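Local structure of insecticidal crystal protein Cry35Ab1 (Bacillus thuringiensis, 4JP0) at residues 198-203 with 320-325; 61-66 with 192-197. The protein acts with Cry34Ab1 as one component of a binary insecticidal toxin active on western corn rootworm, probably targeting the larval midgut epithelium. All coordinates share one frame; numbering follows the deposited sequence.

Contact 1 (198-203 with 320-325); sequences KTTPYY and LYRYNG
Tyr-323 N donates to Thr-200 OG1 at 2.9 Å, and the N-H points almost straight at the hydroxyl oxygen (176°). This is a worked example of a side chain continuing a beta ladder. Strands 202-221 and 307-323 are antiparallel neighbours in the long sheet of this toxin_10 family protein, and Tyr-321 is paired by backbone bonds with Ile-204. Two residues before Ile-204 the first strand begins, at Tyr-202; before it, Thr-200 and Pro-201 link it to helix 193-199, and the Thr-200 hydroxyl takes the N-H of Tyr-323, two residues on from Tyr-321. That hydroxyl reaches the facing strand because chi1, 175°, turns OG1 away from its own N; it also makes a weak bond to Tyr-202 O.

The ring of Tyr-203 lies beside this bond. Arg-322 CA sits over one of its faces, 4.1 Å from the ring centroid, in a CH-pi contact, and Thr-200 OG1 lies on that same side, displaced toward the rim. The Arg-322 side chain then runs alongside the ring in the same direction, its CG 3.5 Å from Tyr-203 CE2, while the guanidinium plane stands nearly perpendicular to the ring (85°). At the ring's root, Tyr-203 CB meets Leu-320 CD1 at 3.8 Å.

In the second shell, Asp-188 OD2 is shared by both polar ends, hydrogen-bonding Tyr-203 OH and forming a salt bridge with Arg-322 NE; Gln-196 NE2 is a second partner of the phenol. Water 1 bridges Tyr-202 O and, weakly, Tyr-323 O. The chemistry implies a junction in which one directed side-chain bond follows the backbone pairing, while Asp-188 and Gln-196 together probably restrict the phenol's rotation and the shared carboxylate holds the arginine chain beside it.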
# COMPACT_ATOMS: atom_id res chain seq x y z
N LYS A 198 -8.58 12.24 13.91
CA LYS A 198 -9.93 12.78 13.97
C LYS A 198 -10.50 13.12 12.61
O LYS A 198 -11.73 13.07 12.42
CB LYS A 198 -9.96 14.04 14.86
CG LYS A 198 -9.96 13.65 16.30
CD LYS A 198 -9.70 14.83 17.23
CE LYS A 198 -10.85 15.76 17.34
NZ LYS A 198 -10.36 17.13 17.73
N THR A 199 -9.63 13.41 11.65
CA THR A 199 -10.08 13.87 10.36
C THR A 199 -9.77 12.90 9.23
O THR A 199 -10.49 12.89 8.25
CB THR A 199 -9.51 15.26 9.99
OG1 THR A 199 -8.07 15.20 9.94
CG2 THR A 199 -9.84 16.28 11.08
N THR A 200 -8.72 12.11 9.34
CA THR A 200 -8.37 11.22 8.27
C THR A 200 -7.82 9.89 8.82
O THR A 200 -6.73 9.56 8.56
CB THR A 200 -7.39 11.89 7.23
OG1 THR A 200 -6.98 10.94 6.28
CG2 THR A 200 -6.18 12.45 7.91
N PRO A 201 -8.61 9.19 9.61
CA PRO A 201 -8.08 7.99 10.28
C PRO A 201 -7.64 6.93 9.28
O PRO A 201 -6.80 6.12 9.60
CB PRO A 201 -9.26 7.48 11.13
CG PRO A 201 -10.49 8.14 10.46
CD PRO A 201 -10.00 9.49 10.03
N TYR A 202 -8.26 6.92 8.10
CA TYR A 202 -7.78 6.07 7.02
C TYR A 202 -7.31 6.88 5.85
O TYR A 202 -8.04 7.76 5.37
CB TYR A 202 -8.84 5.08 6.54
CG TYR A 202 -9.12 4.02 7.57
CD1 TYR A 202 -10.10 4.21 8.56
CD2 TYR A 202 -8.36 2.85 7.61
CE1 TYR A 202 -10.37 3.21 9.54
CE2 TYR A 202 -8.61 1.86 8.56
CZ TYR A 202 -9.61 2.05 9.52
OH TYR A 202 -9.79 1.07 10.46
N TYR A 203 -6.09 6.61 5.39
CA TYR A 203 -5.59 7.25 4.16
C TYR A 203 -5.93 6.36 2.99
O TYR A 203 -6.09 5.14 3.15
CB TYR A 203 -4.05 7.40 4.23
CG TYR A 203 -3.59 8.59 5.07
CD1 TYR A 203 -3.92 8.69 6.41
CD2 TYR A 203 -2.80 9.62 4.49
CE1 TYR A 203 -3.52 9.80 7.18
CE2 TYR A 203 -2.39 10.68 5.21
CZ TYR A 203 -2.74 10.77 6.58
OH TYR A 203 -2.31 11.85 7.30
N LEU A 320 -0.50 8.32 -2.30
CA LEU A 320 -1.13 8.27 -1.00
C LEU A 320 -1.80 9.59 -0.69
O LEU A 320 -1.18 10.66 -0.85
CB LEU A 320 -0.06 7.99 0.05
CG LEU A 320 -0.54 7.89 1.49
CD1 LEU A 320 -1.35 6.63 1.67
CD2 LEU A 320 0.66 7.87 2.47
N TYR A 321 -3.04 9.50 -0.20
CA TYR A 321 -3.89 10.67 0.06
C TYR A 321 -4.51 10.69 1.45
O TYR A 321 -4.99 9.64 1.95
CB TYR A 321 -5.06 10.66 -0.93
CG TYR A 321 -4.64 10.66 -2.40
CD1 TYR A 321 -4.24 9.48 -3.02
CD2 TYR A 321 -4.63 11.83 -3.14
CE1 TYR A 321 -3.86 9.46 -4.32
CE2 TYR A 321 -4.26 11.82 -4.49
CZ TYR A 321 -3.86 10.64 -5.06
OH TYR A 321 -3.47 10.60 -6.39
N ARG A 322 -4.49 11.87 2.07
CA ARG A 322 -5.29 12.11 3.27
C ARG A 322 -6.72 12.16 2.76
O ARG A 322 -6.95 12.52 1.60
CB ARG A 322 -5.07 13.50 3.81
CG ARG A 322 -3.84 13.76 4.53
CD ARG A 322 -3.91 15.08 5.33
NE ARG A 322 -2.55 15.53 5.56
CZ ARG A 322 -2.16 16.78 5.57
NH1 ARG A 322 -3.03 17.76 5.37
NH2 ARG A 322 -0.87 17.03 5.78
N TYR A 323 -7.69 11.84 3.59
CA TYR A 323 -9.07 11.97 3.13
C TYR A 323 -9.91 12.64 4.14
O TYR A 323 -10.28 11.95 5.15
CB TYR A 323 -9.76 10.67 2.79
CG TYR A 323 -11.09 10.98 2.11
CD1 TYR A 323 -11.13 11.22 0.75
CD2 TYR A 323 -12.27 11.13 2.83
CE1 TYR A 323 -12.30 11.51 0.10
CE2 TYR A 323 -13.49 11.45 2.17
CZ TYR A 323 -13.47 11.64 0.80
OH TYR A 323 -14.61 11.94 0.08
N ASN A 324 -10.21 13.93 3.82
CA ASN A 324 -10.95 14.96 4.58
C ASN A 324 -12.22 15.47 3.92
O ASN A 324 -12.50 16.66 4.05
CB ASN A 324 -10.08 16.24 4.72
CG ASN A 324 -10.09 17.16 3.42
OD1 ASN A 324 -10.44 16.71 2.33
ND2 ASN A 324 -9.68 18.43 3.56
N GLY A 325 -12.98 14.62 3.24
CA GLY A 325 -14.09 15.11 2.43
C GLY A 325 -13.61 15.31 0.99
O GLY A 325 -14.41 15.55 0.10
O HOH W 1 -10.44 8.79 6.25

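Contact 2 (61-66 with 192-197); sequences SYAANN and DKNTQI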
# COMPACT_ATOMS: atom_id res chain seq x y z
N SER A 61 -4.92 4.93 21.07
CA SER A 61 -5.50 5.97 21.92
C SER A 61 -6.08 7.04 20.98
O SER A 61 -5.36 7.67 20.17
CB SER A 61 -4.43 6.55 22.82
OG SER A 61 -5.03 7.37 23.81
N TYR A 62 -7.38 7.29 21.09
CA TYR A 62 -8.02 8.14 20.10
C TYR A 62 -7.81 9.62 20.36
O TYR A 62 -8.44 10.18 21.23
CB TYR A 62 -9.51 7.81 19.98
CG TYR A 62 -10.23 8.61 18.91
CD1 TYR A 62 -10.05 8.33 17.57
CD2 TYR A 62 -11.08 9.66 19.25
CE1 TYR A 62 -10.71 9.06 16.58
CE2 TYR A 62 -11.74 10.38 18.30
CZ TYR A 62 -11.55 10.11 16.97
OH TYR A 62 -12.24 10.81 16.01
N ALA A 63 -6.88 10.23 19.63
CA ALA A 63 -6.58 11.65 19.75
C ALA A 63 -6.18 12.00 21.18
O ALA A 63 -6.52 13.09 21.70
CB ALA A 63 -7.78 12.49 19.34
N ALA A 64 -5.51 11.05 21.82
CA ALA A 64 -4.90 11.31 23.11
C ALA A 64 -3.54 10.61 23.12
O ALA A 64 -3.34 9.68 22.34
CB ALA A 64 -5.75 10.78 24.22
N ASN A 65 -2.65 11.04 24.00
CA ASN A 65 -1.30 10.45 24.09
C ASN A 65 -0.62 10.35 22.73
O ASN A 65 0.09 9.39 22.47
CB ASN A 65 -1.36 9.04 24.74
CG ASN A 65 -2.30 9.00 25.93
OD1 ASN A 65 -3.40 8.45 25.85
ND2 ASN A 65 -1.84 9.55 27.06
N ASN A 66 -0.81 11.36 21.89
CA ASN A 66 -0.19 11.37 20.56
C ASN A 66 -0.55 10.15 19.71
O ASN A 66 0.24 9.72 18.82
CB ASN A 66 1.35 11.57 20.67
CG ASN A 66 1.96 12.18 19.43
OD1 ASN A 66 1.36 13.04 18.78
ND2 ASN A 66 3.16 11.72 19.07
N ASP A 192 -0.71 17.13 12.76
CA ASP A 192 -0.47 16.49 14.04
C ASP A 192 -1.27 15.19 14.18
O ASP A 192 -2.27 15.02 13.57
CB ASP A 192 -0.75 17.40 15.23
CG ASP A 192 -2.19 17.63 15.44
OD1 ASP A 192 -2.73 18.51 14.83
OD2 ASP A 192 -2.80 16.95 16.20
N LYS A 193 -0.76 14.31 15.03
CA LYS A 193 -1.32 12.98 15.09
C LYS A 193 -2.77 13.02 15.58
O LYS A 193 -3.60 12.28 15.09
CB LYS A 193 -0.45 12.08 15.99
CG LYS A 193 0.72 11.41 15.19
CD LYS A 193 1.71 10.72 16.07
CE LYS A 193 2.82 10.05 15.21
NZ LYS A 193 2.25 8.89 14.53
N ASN A 194 -3.06 13.87 16.55
CA ASN A 194 -4.42 13.90 17.08
C ASN A 194 -5.40 14.41 16.05
O ASN A 194 -6.48 13.86 15.91
CB ASN A 194 -4.51 14.67 18.42
CG ASN A 194 -3.74 13.97 19.55
OD1 ASN A 194 -3.47 12.78 19.46
ND2 ASN A 194 -3.34 14.73 20.59
N THR A 195 -5.00 15.42 15.29
CA THR A 195 -5.86 15.95 14.27
C THR A 195 -6.01 14.95 13.13
O THR A 195 -7.08 14.81 12.53
CB THR A 195 -5.31 17.26 13.72
OG1 THR A 195 -5.17 18.19 14.80
CG2 THR A 195 -6.35 17.92 12.82
N GLN A 196 -4.91 14.26 12.84
CA GLN A 196 -4.88 13.19 11.85
C GLN A 196 -5.95 12.10 12.09
O GLN A 196 -6.75 11.76 11.21
CB GLN A 196 -3.48 12.56 11.85
CG GLN A 196 -3.29 11.55 10.73
CD GLN A 196 -2.00 10.79 10.83
OE1 GLN A 196 -1.70 10.24 11.89
NE2 GLN A 196 -1.23 10.74 9.73
N ILE A 197 -5.95 11.53 13.28
CA ILE A 197 -6.90 10.47 13.54
C ILE A 197 -8.36 10.97 13.56
O ILE A 197 -9.27 10.20 13.31
CB ILE A 197 -6.53 9.69 14.83
CG1 ILE A 197 -7.16 8.29 14.78
CG2 ILE A 197 -7.00 10.47 16.08
CD1 ILE A 197 -6.52 7.31 15.74
O HOH W 2 -12.04 9.85 13.21
O HOH W 3 -1.62 14.02 22.78
O HOH W 4 1.97 14.72 16.56
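Ile-197 O accepts a hydrogen bond from water 2 at 2.8 Å, and the same water binds Tyr-62 OH, lying in the plane of the Tyr-62 ring at its edge. The bridge joins two domains: 61-66 is a loop between strands of the ricin B-type beta-trefoil, and 192-197 opens helix 193-199 of the part related to the P42 insecticidal crystal toxin. Between these two segments the polar links run through water. Water 3 accepts from both Asn-66 N and Asn-194 ND2, while water 4 donates to Asn-66 OD1 and accepts from Lys-193 N at the first turn of the helix.

Apolar packing fills in between: Ile-197 CG2 rests 3.9 Å from Ala-63 CB, and the isoleucine crosses the ring of Tyr-62 at a slant, Ile-197 CG2 lying 4.0 Å from Tyr-62 CE1. The polar amide of Asn-194 is in van der Waals contact with the loop backbone, Asn-194 OD1 3.3 Å from Ala-63 C.

Each partner is braced from within: Asp-192 N-caps the helix, its OD2 accepting from Thr-195 N from above the carboxylate plane, and Ser-61 OG donates to Asn-65 OD1. At the far end the Lys-193 aliphatic chain lies across the Asn-66 side chain, bringing Lys-193 CD within 3.3 Å of Asn-66 O.

How the contacts relate
Helix 193-199 serves both contacts: its first turns face the trefoil loop in contact 2, and the chain leaving its last residues enters the sheet in contact 1. The two centres are about 13 Å apart, and the groups touch directly. Gln-196 NE2 lies 2.9 Å from Tyr-203 OH, a probable hydrogen bond that ties the helix to the phenol of contact 1. Farther along the helix, Lys-198 packs its aliphatic chain against the loop of contact 2, CG 3.7 Å from Tyr-62 OH and CD 3.7 Å from Ala-63 CB. Together they make a continuous path of packing from the lectin-like trefoil, through one short helix, to the end of the elongated sheet where strand 202-221 begins and strand 307-323 ends.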